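Local coordinates for protein cellobiose 2-epimerase (Caldibacillus thermoamylovorans, PDB 5ZHB) that catalyses the 2-epimerisation of cellobiose, inverting the configuration at C2 of its reducing-end glucose to give a mannose unit, at residues Tyr63-Lys68 / Phe380-Ile385; Asn154-Glu159 / Asn184-Val189; Ile276-Glu281 / Glu326-Ala331; Gly349-Trp354 / Arg365-Pro370. All coordinates share one frame; numbering follows the deposited sequence.

Interaction 1: Tyr63-Lys68 / Phe380-Ile385; sequences YRVLKK and FCLEFI
V65 and L66 meet L382 and I385 without any ring between them: the flat groups of both segments are turned elsewhere, the Y63 ring with K68 C in plane at its edge, the F384 ring with F380 O at its edge and paired edge-to-face with F8 of helix 2-21. The contact is made by branched aliphatic tips. V65 holds CG1 anti to the backbone N (chi1 170°), and this methyl reaches I385 CG2 at 3.6 Å, the closest approach. L382 CD2 lies 3.9 Å from V65 CB and also touches L66 CD1 at 4.1 Å, one methyl bridging two residues. L66 and L382 both rest on L12 of helix 2-21, and just past this patch R64 forms a salt bridge with E386 of helix 375-387. The summed buried surface is 190 Å², with no hydrogen bond across it. Helices 49-66 and 375-387, the second and last of the chain's long helices, thus meet within these segments by dispersion and exclusion of water, which demand shape more than direction.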
loop_
_atom_site.group_PDB
_atom_site.type_symbol
_atom_site.label_atom_id
_atom_site.label_comp_id
_atom_site.label_asym_id
_atom_site.label_seq_id
_atom_site.Cartn_x
_atom_site.Cartn_y
_atom_site.Cartn_z
ATOM N N TYR A 63 1.621 10.451 13.516
ATOM C CA TYR A 63 1.173 11.068 14.757
ATOM C C TYR A 63 1.023 10.013 15.855
ATOM O O TYR A 63 1.481 10.228 16.973
ATOM C CB TYR A 63 -0.115 11.871 14.557
ATOM C CG TYR A 63 -0.604 12.521 15.844
ATOM C CD1 TYR A 63 0.080 13.593 16.402
ATOM C CD2 TYR A 63 -1.736 12.060 16.506
ATOM C CE1 TYR A 63 -0.354 14.198 17.571
ATOM C CE2 TYR A 63 -2.175 12.646 17.684
ATOM C CZ TYR A 63 -1.488 13.726 18.213
ATOM O OH TYR A 63 -1.921 14.317 19.368
ATOM N N ARG A 64 0.441 8.856 15.526
ATOM C CA ARG A 64 0.227 7.771 16.483
ATOM C C ARG A 64 1.537 7.344 17.137
ATOM O O ARG A 64 1.598 7.121 18.344
ATOM C CB ARG A 64 -0.372 6.536 15.802
ATOM C CG ARG A 64 -0.729 5.419 16.775
ATOM C CD ARG A 64 -1.561 4.292 16.212
ATOM N NE ARG A 64 -1.105 3.801 14.912
ATOM C CZ ARG A 64 -0.028 3.055 14.689
ATOM N NH1 ARG A 64 0.601 2.469 15.677
ATOM N NH2 ARG A 64 0.398 2.872 13.455
ATOM N N VAL A 65 2.582 7.216 16.320
ATOM C CA VAL A 65 3.830 6.629 16.750
ATOM C C VAL A 65 4.718 7.713 17.336
ATOM O O VAL A 65 5.366 7.470 18.351
ATOM C CB VAL A 65 4.550 5.923 15.592
ATOM C CG1 VAL A 65 5.970 5.516 15.977
ATOM C CG2 VAL A 65 3.750 4.722 15.082
ATOM N N LEU A 66 4.768 8.890 16.691
ATOM C CA LEU A 66 5.759 9.886 17.061
ATOM C C LEU A 66 5.166 11.067 17.825
ATOM O O LEU A 66 5.937 11.812 18.412
ATOM C CB LEU A 66 6.481 10.387 15.822
ATOM C CG LEU A 66 7.257 9.321 15.050
ATOM C CD1 LEU A 66 7.713 9.894 13.722
ATOM C CD2 LEU A 66 8.426 8.777 15.862
ATOM N N LYS A 67 3.850 11.309 17.689
ATOM C CA LYS A 67 3.077 12.141 18.602
ATOM C C LYS A 67 3.336 13.637 18.416
ATOM O O LYS A 67 2.864 14.422 19.226
ATOM C CB LYS A 67 3.292 11.740 20.067
ATOM C CG LYS A 67 2.889 10.308 20.395
ATOM C CD LYS A 67 3.305 9.882 21.795
ATOM C CE LYS A 67 3.764 8.462 21.900
ATOM N NZ LYS A 67 2.639 7.547 22.100
ATOM N N LYS A 68 4.028 14.047 17.347
ATOM C CA LYS A 68 4.223 15.460 17.074
ATOM C C LYS A 68 2.931 16.047 16.521
ATOM O O LYS A 68 2.361 15.482 15.593
ATOM C CB LYS A 68 5.326 15.677 16.039
ATOM C CG LYS A 68 6.760 15.484 16.494
ATOM C CD LYS A 68 7.748 16.164 15.542
ATOM C CE LYS A 68 9.109 16.405 16.122
ATOM N NZ LYS A 68 9.677 15.141 16.597
ATOM N N PHE A 380 7.242 2.060 6.302
ATOM C CA PHE A 380 8.448 1.305 6.569
ATOM C C PHE A 380 9.183 1.869 7.793
ATOM O O PHE A 380 9.534 1.103 8.696
ATOM C CB PHE A 380 9.301 1.197 5.301
ATOM C CG PHE A 380 10.792 1.391 5.513
ATOM C CD1 PHE A 380 11.564 0.407 6.130
ATOM C CD2 PHE A 380 11.415 2.556 5.085
ATOM C CE1 PHE A 380 12.930 0.583 6.280
ATOM C CE2 PHE A 380 12.777 2.731 5.242
ATOM C CZ PHE A 380 13.528 1.756 5.862
ATOM N N CYS A 381 9.452 3.183 7.809
ATOM C CA CYS A 381 10.156 3.793 8.923
ATOM C C CYS A 381 9.381 3.547 10.218
ATOM O O CYS A 381 9.968 3.143 11.214
ATOM C CB CYS A 381 10.347 5.290 8.695
ATOM S SG CYS A 381 11.416 5.681 7.298
ATOM N N LEU A 382 8.064 3.742 10.192
ATOM C CA LEU A 382 7.211 3.600 11.374
ATOM C C LEU A 382 7.125 2.166 11.895
ATOM O O LEU A 382 7.082 1.933 13.113
ATOM C CB LEU A 382 5.830 4.151 11.056
ATOM C CG LEU A 382 5.780 5.667 10.812
ATOM C CD1 LEU A 382 4.418 6.052 10.301
ATOM C CD2 LEU A 382 6.127 6.449 12.065
ATOM N N GLU A 383 7.131 1.193 10.983
ATOM C CA GLU A 383 7.071 -0.201 11.395
ATOM C C GLU A 383 8.307 -0.563 12.220
ATOM O O GLU A 383 8.191 -1.250 13.237
ATOM C CB GLU A 383 6.956 -1.064 10.144
ATOM C CG GLU A 383 5.527 -1.258 9.645
ATOM C CD GLU A 383 4.690 -2.113 10.577
ATOM O OE1 GLU A 383 5.190 -3.164 11.034
ATOM O OE2 GLU A 383 3.535 -1.738 10.815
ATOM N N PHE A 384 9.490 -0.186 11.736
ATOM C CA PHE A 384 10.727 -0.438 12.470
ATOM C C PHE A 384 10.757 0.315 13.795
ATOM O O PHE A 384 11.115 -0.240 14.826
ATOM C CB PHE A 384 11.936 -0.029 11.651
ATOM C CG PHE A 384 12.373 -1.128 10.703
ATOM C CD1 PHE A 384 13.281 -2.095 11.117
ATOM C CD2 PHE A 384 11.869 -1.203 9.413
ATOM C CE1 PHE A 384 13.738 -3.061 10.217
ATOM C CE2 PHE A 384 12.263 -2.216 8.549
ATOM C CZ PHE A 384 13.204 -3.134 8.944
ATOM N N ILE A 385 10.373 1.587 13.783
ATOM C CA ILE A 385 10.303 2.327 15.033
ATOM C C ILE A 385 9.471 1.572 16.080
ATOM O O ILE A 385 9.866 1.440 17.247
ATOM C CB ILE A 385 9.778 3.748 14.766
ATOM C CG1 ILE A 385 10.812 4.594 14.000
ATOM C CG2 ILE A 385 9.366 4.399 16.090
ATOM C CD1 ILE A 385 10.252 5.840 13.313
#

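Interaction 2: Asn154-Glu159 / Asn184-Val189; sequences NAYKEE and NTHLHV
Two hydrogen bonds tie Y156 and E158 to H186 and T185. With CG anti to the carbonyl carbon, H186 brings NE2 to Y156 N, which donates to it (2.9 Å, N-H...N 149°) from 35° outside the imidazole plane, while H186 ND1 bonds T182 O, so both nitrogens are engaged and the ring's rotation fixed. T185 OG1 donates to E158 OE2 at 2.8 Å on the carboxylate's syn side, 29° out of its plane, and T182 OG1 also bonds that oxygen. A phenylalanine in place of H186 would probably leave the buried Y156 N without its acceptor and T182 O unmated. A CH-pi contact sets V189 CG1 over the centre of the Y156 ring, 4.3 Å from the centroid. H186 CD2 lies at that ring's edge, 3.8 Å from Y156 CD2. Y156 OH turns to E145. Strand 155-160, central in a three-stranded antiparallel sheet, is thus fastened to helix 183-199; L212 of helix 203-220 touches Y156 and V189, and V111 of helix 111-128 packs on T185 and V189.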
loop_
_atom_site.group_PDB
_atom_site.type_symbol
_atom_site.label_atom_id
_atom_site.label_comp_id
_atom_site.label_asym_id
_atom_site.label_seq_id
_atom_site.Cartn_x
_atom_site.Cartn_y
_atom_site.Cartn_z
ATOM N N ASN A 154 -16.442 -16.213 -4.866
ATOM C CA ASN A 154 -15.758 -15.842 -3.638
ATOM C C ASN A 154 -14.586 -14.889 -3.936
ATOM O O ASN A 154 -13.414 -15.204 -3.696
ATOM C CB ASN A 154 -15.298 -17.050 -2.827
ATOM C CG ASN A 154 -14.970 -16.680 -1.397
ATOM O OD1 ASN A 154 -15.418 -15.654 -0.869
ATOM N ND2 ASN A 154 -14.244 -17.554 -0.713
ATOM N N ALA A 155 -14.895 -13.714 -4.493
ATOM C CA ALA A 155 -13.823 -12.791 -4.858
ATOM C C ALA A 155 -14.336 -11.360 -4.822
ATOM O O ALA A 155 -15.495 -11.091 -5.133
ATOM C CB ALA A 155 -13.264 -13.178 -6.200
ATOM N N TYR A 156 -13.481 -10.441 -4.352
ATOM C CA TYR A 156 -13.794 -9.030 -4.458
ATOM C C TYR A 156 -13.678 -8.615 -5.918
ATOM O O TYR A 156 -12.921 -9.172 -6.712
ATOM C CB TYR A 156 -12.958 -8.274 -3.418
ATOM C CG TYR A 156 -13.419 -8.583 -2.008
ATOM C CD1 TYR A 156 -14.455 -7.866 -1.421
ATOM C CD2 TYR A 156 -12.865 -9.651 -1.282
ATOM C CE1 TYR A 156 -14.900 -8.181 -0.151
ATOM C CE2 TYR A 156 -13.321 -9.972 -0.017
ATOM C CZ TYR A 156 -14.309 -9.205 0.574
ATOM O OH TYR A 156 -14.825 -9.525 1.798
ATOM N N LYS A 157 -14.482 -7.611 -6.261
ATOM C CA LYS A 157 -14.600 -7.101 -7.602
ATOM C C LYS A 157 -13.641 -5.918 -7.781
ATOM O O LYS A 157 -12.844 -5.613 -6.892
ATOM C CB LYS A 157 -16.086 -6.768 -7.797
ATOM C CG LYS A 157 -17.036 -7.961 -7.896
ATOM C CD LYS A 157 -18.446 -7.509 -8.267
ATOM C CE LYS A 157 -19.420 -8.639 -8.402
ATOM N NZ LYS A 157 -20.689 -8.158 -8.973
ATOM N N GLU A 158 -13.678 -5.326 -8.984
ATOM C CA GLU A 158 -12.684 -4.370 -9.437
ATOM C C GLU A 158 -13.359 -3.010 -9.657
ATOM O O GLU A 158 -13.436 -2.206 -8.728
ATOM C CB GLU A 158 -11.968 -4.902 -10.678
ATOM C CG GLU A 158 -11.057 -6.107 -10.417
ATOM C CD GLU A 158 -9.831 -5.734 -9.595
ATOM O OE1 GLU A 158 -9.273 -4.657 -9.885
ATOM O OE2 GLU A 158 -9.431 -6.497 -8.708
ATOM N N GLU A 159 -13.834 -2.755 -10.884
ATOM C CA GLU A 159 -14.121 -1.395 -11.339
ATOM C C GLU A 159 -15.619 -1.247 -11.637
ATOM O O GLU A 159 -16.210 -2.102 -12.304
ATOM C CB GLU A 159 -13.298 -1.048 -12.577
ATOM C CG GLU A 159 -13.597 0.317 -13.197
ATOM C CD GLU A 159 -12.787 0.573 -14.458
ATOM O OE1 GLU A 159 -11.606 0.229 -14.418
ATOM O OE2 GLU A 159 -13.313 1.096 -15.465
ATOM N N ASN A 184 -3.846 -7.942 -6.182
ATOM C CA ASN A 184 -3.602 -6.607 -5.631
ATOM C C ASN A 184 -4.812 -6.108 -4.846
ATOM O O ASN A 184 -4.663 -5.594 -3.736
ATOM C CB ASN A 184 -3.172 -5.625 -6.711
ATOM C CG ASN A 184 -2.702 -4.318 -6.113
ATOM O OD1 ASN A 184 -1.679 -4.285 -5.426
ATOM N ND2 ASN A 184 -3.484 -3.264 -6.314
ATOM N N THR A 185 -6.024 -6.208 -5.437
ATOM C CA THR A 185 -7.226 -5.719 -4.761
ATOM C C THR A 185 -7.475 -6.490 -3.468
ATOM O O THR A 185 -7.745 -5.893 -2.441
ATOM C CB THR A 185 -8.438 -5.798 -5.696
ATOM O OG1 THR A 185 -8.193 -4.895 -6.769
ATOM C CG2 THR A 185 -9.723 -5.384 -5.002
ATOM N N HIS A 186 -7.312 -7.827 -3.507
ATOM C CA HIS A 186 -7.493 -8.663 -2.334
ATOM C C HIS A 186 -6.505 -8.290 -1.229
ATOM O O HIS A 186 -6.863 -8.269 -0.047
ATOM C CB HIS A 186 -7.442 -10.137 -2.775
ATOM C CG HIS A 186 -8.708 -10.517 -3.488
ATOM N ND1 HIS A 186 -8.912 -10.248 -4.825
ATOM C CD2 HIS A 186 -9.853 -11.106 -3.033
ATOM C CE1 HIS A 186 -10.143 -10.660 -5.165
ATOM N NE2 HIS A 186 -10.739 -11.188 -4.095
ATOM N N LEU A 187 -5.263 -7.953 -1.610
ATOM C CA LEU A 187 -4.256 -7.630 -0.595
ATOM C C LEU A 187 -4.690 -6.398 0.194
ATOM O O LEU A 187 -4.626 -6.376 1.439
ATOM C CB LEU A 187 -2.888 -7.441 -1.263
ATOM C CG LEU A 187 -1.716 -7.052 -0.346
ATOM C CD1 LEU A 187 -1.553 -8.044 0.770
ATOM C CD2 LEU A 187 -0.423 -6.911 -1.105
ATOM N N HIS A 188 -5.079 -5.338 -0.545
ATOM C CA HIS A 188 -5.411 -4.059 0.088
ATOM C C HIS A 188 -6.768 -4.117 0.789
ATOM O O HIS A 188 -6.968 -3.399 1.766
ATOM C CB HIS A 188 -5.135 -2.883 -0.856
ATOM C CG HIS A 188 -3.680 -2.829 -1.156
ATOM N ND1 HIS A 188 -2.752 -2.436 -0.208
ATOM C CD2 HIS A 188 -2.969 -3.252 -2.201
ATOM C CE1 HIS A 188 -1.538 -2.562 -0.734
ATOM N NE2 HIS A 188 -1.643 -3.063 -1.915
ATOM N N VAL A 189 -7.681 -4.994 0.357
ATOM C CA VAL A 189 -8.866 -5.223 1.159
ATOM C C VAL A 189 -8.442 -5.834 2.498
ATOM O O VAL A 189 -8.890 -5.396 3.549
ATOM C CB VAL A 189 -9.931 -6.064 0.437
ATOM C CG1 VAL A 189 -11.077 -6.457 1.372
ATOM C CG2 VAL A 189 -10.456 -5.313 -0.777
#

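Interaction 3: Ile276-Glu281 / Glu326-Ala331; sequences IAYNIE and EKFLKA
F328 reaches from helix 326-343 to A277, Y278 and E281. From its CB, CG lies anti to the carbonyl carbon (chi1 -73°), which carries the ring toward helix 267-283. There CE1 meets A277 O at 3.7 Å, near the ring plane, and E281 CB at 4.0 Å. At the tip, CZ stands above the centre of the Y278 ring, and CE2 comes within 3.5 Å of Y278 CZ. With planes at 55° and centroids 4.6 Å apart, the edge of F328 addresses the face of Y278. Y278 OH bonds D325, which also accepts from K327 N. With an alanine in place of this tyrosine, the F328 edge is likely to lose its aromatic face and D325 its hydroxyl partner. Beside the rings, E281 OE1 lies 3.4 Å from K327 CG, whereas E281 OE2 stays 4.7 Å from K327 NZ. The helix segments cross at 53°, and no hydrogen bond links them. Aromatic and apolar packing thus dominates, and the E281 and K327 chains cross, their opposite charges near enough perhaps to attract weakly, without a salt bridge.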
loop_
_atom_site.group_PDB
_atom_site.type_symbol
_atom_site.label_atom_id
_atom_site.label_comp_id
_atom_site.label_asym_id
_atom_site.label_seq_id
_atom_site.Cartn_x
_atom_site.Cartn_y
_atom_site.Cartn_z
ATOM N N ILE A 276 7.193 -17.449 1.988
ATOM C CA ILE A 276 7.265 -16.338 1.056
ATOM C C ILE A 276 8.545 -15.537 1.327
ATOM O O ILE A 276 9.289 -15.219 0.406
ATOM C CB ILE A 276 5.994 -15.463 1.130
ATOM C CG1 ILE A 276 4.727 -16.198 0.611
ATOM C CG2 ILE A 276 6.184 -14.134 0.397
ATOM C CD1 ILE A 276 3.440 -15.562 1.109
ATOM N N ALA A 277 8.816 -15.203 2.587
ATOM C CA ALA A 277 9.961 -14.363 2.910
ATOM C C ALA A 277 11.280 -15.027 2.504
ATOM O O ALA A 277 12.136 -14.411 1.858
ATOM C CB ALA A 277 9.918 -13.980 4.357
ATOM N N TYR A 278 11.399 -16.342 2.764
ATOM C CA TYR A 278 12.558 -17.088 2.302
ATOM C C TYR A 278 12.638 -17.050 0.786
ATOM O O TYR A 278 13.724 -16.919 0.203
ATOM C CB TYR A 278 12.565 -18.535 2.796
ATOM C CG TYR A 278 13.158 -18.652 4.187
ATOM C CD1 TYR A 278 14.525 -18.445 4.379
ATOM C CD2 TYR A 278 12.385 -18.972 5.294
ATOM C CE1 TYR A 278 15.095 -18.551 5.635
ATOM C CE2 TYR A 278 12.955 -19.101 6.556
ATOM C CZ TYR A 278 14.313 -18.884 6.720
ATOM O OH TYR A 278 14.947 -18.956 7.925
ATOM N N ASN A 279 11.485 -17.208 0.137
ATOM C CA ASN A 279 11.459 -17.294 -1.308
ATOM C C ASN A 279 11.998 -15.996 -1.918
ATOM O O ASN A 279 12.751 -16.000 -2.911
ATOM C CB ASN A 279 10.041 -17.629 -1.788
ATOM C CG ASN A 279 10.011 -17.993 -3.246
ATOM O OD1 ASN A 279 10.755 -18.885 -3.676
ATOM N ND2 ASN A 279 9.260 -17.254 -4.047
ATOM N N ILE A 280 11.555 -14.857 -1.359
ATOM C CA ILE A 280 11.906 -13.584 -1.969
ATOM C C ILE A 280 13.358 -13.243 -1.622
ATOM O O ILE A 280 14.043 -12.653 -2.448
ATOM C CB ILE A 280 10.901 -12.472 -1.598
ATOM C CG1 ILE A 280 9.468 -12.833 -2.067
ATOM C CG2 ILE A 280 11.383 -11.139 -2.164
ATOM C CD1 ILE A 280 9.315 -13.012 -3.566
ATOM N N GLU A 281 13.830 -13.639 -0.433
ATOM C CA GLU A 281 15.236 -13.455 -0.069
ATOM C C GLU A 281 16.112 -14.161 -1.109
ATOM O O GLU A 281 17.131 -13.624 -1.541
ATOM C CB GLU A 281 15.473 -13.849 1.390
ATOM C CG GLU A 281 16.866 -13.558 1.960
ATOM C CD GLU A 281 18.043 -14.384 1.414
ATOM O OE1 GLU A 281 19.215 -13.990 1.534
ATOM O OE2 GLU A 281 17.794 -15.445 0.843
ATOM N N GLU A 326 19.563 -14.729 10.807
ATOM C CA GLU A 326 20.380 -13.564 10.506
ATOM C C GLU A 326 20.363 -13.190 9.018
ATOM O O GLU A 326 20.588 -12.033 8.721
ATOM C CB GLU A 326 21.831 -13.831 10.933
ATOM C CG GLU A 326 21.999 -13.992 12.439
ATOM C CD GLU A 326 21.944 -12.708 13.244
ATOM O OE1 GLU A 326 21.105 -12.607 14.172
ATOM O OE2 GLU A 326 22.769 -11.815 12.950
ATOM N N LYS A 327 20.192 -14.163 8.103
ATOM C CA LYS A 327 20.021 -13.951 6.670
ATOM C C LYS A 327 19.074 -12.769 6.380
ATOM O O LYS A 327 19.309 -11.953 5.481
ATOM C CB LYS A 327 19.418 -15.228 6.095
ATOM C CG LYS A 327 19.559 -15.423 4.600
ATOM C CD LYS A 327 18.733 -16.580 4.036
ATOM C CE LYS A 327 19.193 -17.951 4.420
ATOM N NZ LYS A 327 20.338 -18.334 3.592
ATOM N N PHE A 328 18.009 -12.660 7.181
ATOM C CA PHE A 328 16.989 -11.639 6.965
ATOM C C PHE A 328 17.503 -10.278 7.430
ATOM O O PHE A 328 17.207 -9.270 6.796
ATOM C CB PHE A 328 15.709 -12.046 7.698
ATOM C CG PHE A 328 14.948 -13.185 7.043
ATOM C CD1 PHE A 328 14.579 -13.135 5.700
ATOM C CD2 PHE A 328 14.652 -14.345 7.756
ATOM C CE1 PHE A 328 13.897 -14.179 5.103
ATOM C CE2 PHE A 328 13.997 -15.409 7.146
ATOM C CZ PHE A 328 13.616 -15.321 5.807
ATOM N N LEU A 329 18.228 -10.255 8.562
ATOM C CA LEU A 329 18.830 -9.044 9.086
ATOM C C LEU A 329 19.845 -8.528 8.087
ATOM O O LEU A 329 19.844 -7.353 7.732
ATOM C CB LEU A 329 19.511 -9.223 10.437
ATOM C CG LEU A 329 18.923 -8.444 11.613
ATOM C CD1 LEU A 329 19.901 -8.554 12.785
ATOM C CD2 LEU A 329 18.667 -6.988 11.264
ATOM N N LYS A 330 20.726 -9.417 7.643
ATOM C CA LYS A 330 21.676 -9.025 6.622
ATOM C C LYS A 330 20.940 -8.442 5.413
ATOM O O LYS A 330 21.442 -7.519 4.776
ATOM C CB LYS A 330 22.550 -10.168 6.102
ATOM C CG LYS A 330 23.842 -9.727 5.429
ATOM C CD LYS A 330 24.843 -9.099 6.403
ATOM C CE LYS A 330 24.831 -7.591 6.491
ATOM N NZ LYS A 330 25.899 -6.976 5.691
ATOM N N ALA A 331 19.793 -9.012 5.044
ATOM C CA ALA A 331 19.135 -8.578 3.815
ATOM C C ALA A 331 18.650 -7.135 3.989
ATOM O O ALA A 331 18.759 -6.342 3.044
ATOM C CB ALA A 331 17.995 -9.509 3.420
#

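Interaction 4: Gly349-Trp354 / Arg365-Pro370; sequences GGEWYW and REIAGP
The backbones of Y353 and I367 approach to 5.9 Å between CA atoms without a direct hydrogen bond across; instead a water accepts from W354 N at 3.0 Å and donates to R365 O at 2.8 Å, while I367 and A368 form a classic beta bulge opposite V35. Among the side chains, W354 carries the largest buried area. Its CG is anti to the backbone N (chi1 -178°), laying one face of the indole against R365. The guanidinium is stacked on it with planes at 17°, CZ lying 3.5 Å from the centroid of the six-membered ring, a cation-pi pair, and R365 CD stands over the five-membered ring, 3.7 Å from its centroid. E366 runs alongside the indole, its OE2 near W354 CZ3, and steadies the arginine: OE1, in plane at the guanidinium edge, forms a salt bridge with R365 NE at 3.6 Å. Farther along, I367 CG2 packs against W352 O at 3.5 Å and against E351 CB. E351 folds back to accept W352 N at OE2 (2.7 Å), and K372 NZ gathers E351 OE2, W352 O and I367 O, binding both segments. W306 meets W354 edge-to-face. The arrangement pins together two arms of one long irregular connection, before and after strand 355-356, between helices 326-343 and 375-387, in what is consistent with the (alpha/alpha)6 barrel of the N-acylglucosamine 2-epimerase family.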
loop_
_atom_site.group_PDB
_atom_site.type_symbol
_atom_site.label_atom_id
_atom_site.label_comp_id
_atom_site.label_asym_id
_atom_site.label_seq_id
_atom_site.Cartn_x
_atom_site.Cartn_y
_atom_site.Cartn_z
ATOM N N GLY A 349 14.803 19.968 -2.242
ATOM C CA GLY A 349 13.487 19.900 -2.838
ATOM C C GLY A 349 13.022 18.463 -3.070
ATOM O O GLY A 349 11.871 18.273 -3.437
ATOM N N GLY A 350 13.936 17.489 -2.925
ATOM C CA GLY A 350 13.675 16.102 -3.293
ATOM C C GLY A 350 13.170 15.234 -2.141
ATOM O O GLY A 350 13.021 15.671 -0.990
ATOM N N GLU A 351 12.866 13.964 -2.472
ATOM C CA GLU A 351 12.421 13.006 -1.468
ATOM C C GLU A 351 13.109 11.685 -1.798
ATOM O O GLU A 351 14.334 11.592 -1.755
ATOM C CB GLU A 351 10.886 13.044 -1.487
ATOM C CG GLU A 351 10.177 12.200 -0.435
ATOM C CD GLU A 351 9.414 10.952 -0.904
ATOM O OE1 GLU A 351 8.617 10.452 -0.098
ATOM O OE2 GLU A 351 9.646 10.464 -2.016
ATOM N N TRP A 352 12.319 10.731 -2.298
ATOM C CA TRP A 352 12.856 9.511 -2.871
ATOM C C TRP A 352 12.548 9.483 -4.367
ATOM O O TRP A 352 11.491 9.885 -4.849
ATOM C CB TRP A 352 12.261 8.272 -2.165
ATOM C CG TRP A 352 12.620 8.080 -0.708
ATOM C CD1 TRP A 352 12.935 9.000 0.242
ATOM C CD2 TRP A 352 12.711 6.797 -0.042
ATOM N NE1 TRP A 352 13.212 8.396 1.442
ATOM C CE2 TRP A 352 13.083 7.036 1.295
ATOM C CE3 TRP A 352 12.536 5.478 -0.464
ATOM C CZ2 TRP A 352 13.258 6.007 2.215
ATOM C CZ3 TRP A 352 12.714 4.461 0.448
ATOM C CH2 TRP A 352 13.095 4.715 1.753
ATOM N N TYR A 353 13.467 8.914 -5.130
ATOM C CA TYR A 353 13.162 8.638 -6.520
ATOM C C TYR A 353 12.143 7.505 -6.648
ATOM O O TYR A 353 12.039 6.640 -5.782
ATOM C CB TYR A 353 14.428 8.207 -7.238
ATOM C CG TYR A 353 15.553 9.216 -7.219
ATOM C CD1 TYR A 353 15.411 10.477 -7.797
ATOM C CD2 TYR A 353 16.805 8.846 -6.737
ATOM C CE1 TYR A 353 16.466 11.383 -7.788
ATOM C CE2 TYR A 353 17.866 9.731 -6.744
ATOM C CZ TYR A 353 17.705 10.981 -7.304
ATOM O OH TYR A 353 18.784 11.799 -7.309
ATOM N N TRP A 354 11.385 7.539 -7.741
ATOM C CA TRP A 354 10.431 6.499 -8.052
ATOM C C TRP A 354 11.168 5.168 -8.189
ATOM O O TRP A 354 10.772 4.147 -7.626
ATOM C CB TRP A 354 9.705 6.862 -9.355
ATOM C CG TRP A 354 8.649 5.859 -9.750
ATOM C CD1 TRP A 354 8.877 4.580 -10.181
ATOM C CD2 TRP A 354 7.225 6.042 -9.804
ATOM N NE1 TRP A 354 7.702 3.936 -10.437
ATOM C CE2 TRP A 354 6.672 4.820 -10.256
ATOM C CE3 TRP A 354 6.375 7.117 -9.555
ATOM C CZ2 TRP A 354 5.307 4.642 -10.448
ATOM C CZ3 TRP A 354 5.028 6.957 -9.784
ATOM C CH2 TRP A 354 4.502 5.738 -10.232
ATOM N N ARG A 365 11.051 9.870 -13.515
ATOM C CA ARG A 365 9.635 9.742 -13.264
ATOM C C ARG A 365 9.319 10.661 -12.103
ATOM O O ARG A 365 10.236 11.025 -11.367
ATOM C CB ARG A 365 9.301 8.321 -12.786
ATOM C CG ARG A 365 9.293 7.287 -13.896
ATOM C CD ARG A 365 8.343 6.172 -13.563
ATOM N NE ARG A 365 6.982 6.713 -13.509
ATOM C CZ ARG A 365 5.907 5.950 -13.474
ATOM N NH1 ARG A 365 6.043 4.643 -13.620
ATOM N NH2 ARG A 365 4.711 6.498 -13.317
ATOM N N GLU A 366 8.048 10.998 -11.948
ATOM C CA GLU A 366 7.605 11.940 -10.921
ATOM C C GLU A 366 7.971 11.452 -9.512
ATOM O O GLU A 366 8.006 10.254 -9.226
ATOM C CB GLU A 366 6.118 12.218 -11.075
ATOM C CG GLU A 366 5.187 11.100 -10.608
ATOM C CD GLU A 366 4.837 10.089 -11.681
ATOM O OE1 GLU A 366 5.594 9.903 -12.654
ATOM O OE2 GLU A 366 3.729 9.523 -11.567
ATOM N N ILE A 367 8.178 12.412 -8.606
ATOM C CA ILE A 367 8.518 12.160 -7.223
ATOM C C ILE A 367 7.255 12.091 -6.385
ATOM O O ILE A 367 7.241 11.489 -5.324
ATOM C CB ILE A 367 9.444 13.276 -6.676
ATOM C CG1 ILE A 367 10.625 13.471 -7.540
ATOM C CG2 ILE A 367 9.856 12.997 -5.234
ATOM C CD1 ILE A 367 11.316 12.184 -7.953
ATOM N N ALA A 368 6.220 12.787 -6.821
ATOM C CA ALA A 368 4.959 12.784 -6.125
ATOM C C ALA A 368 3.849 12.872 -7.159
ATOM O O ALA A 368 3.930 13.662 -8.107
ATOM C CB ALA A 368 4.886 13.919 -5.138
ATOM N N GLY A 369 2.804 12.076 -6.932
ATOM C CA GLY A 369 1.637 12.099 -7.778
ATOM C C GLY A 369 0.661 10.981 -7.440
ATOM O O GLY A 369 0.789 10.344 -6.406
ATOM N N PRO A 370 -0.320 10.724 -8.323
ATOM C CA PRO A 370 -1.388 9.786 -8.022
ATOM C C PRO A 370 -0.882 8.423 -7.568
ATOM O O PRO A 370 -1.585 7.765 -6.816
ATOM C CB PRO A 370 -2.176 9.715 -9.339
ATOM C CG PRO A 370 -1.925 11.072 -9.964
ATOM C CD PRO A 370 -0.456 11.324 -9.661
HETATM O O HOH W 1 12.007 9.405 -9.942
#

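How the interactions relate
Interaction 1 spans the sequence from helix 49-66 to helix 375-387, and interactions 2, 3 and 4 follow one another in between. The chain's twelve long helices are consistent with an (alpha/alpha)6 barrel, whose ring interaction 1, joining an early and the last helix, would help close. Interaction 2 lies across the chain's centre from it, about 28 Å between centres, and interaction 3 is about 24 Å from interaction 1. Only interactions 1 and 4 touch, through F380 CE2 and W352 CH2 at 4.0 Å. Helix 306-323 is a common neighbour, packing against residues of interactions 1, 3 and 4. The contacts thus sample separate regions: two helix pairs (1 and 3), a strand-helix junction (2) and an irregular connection (4).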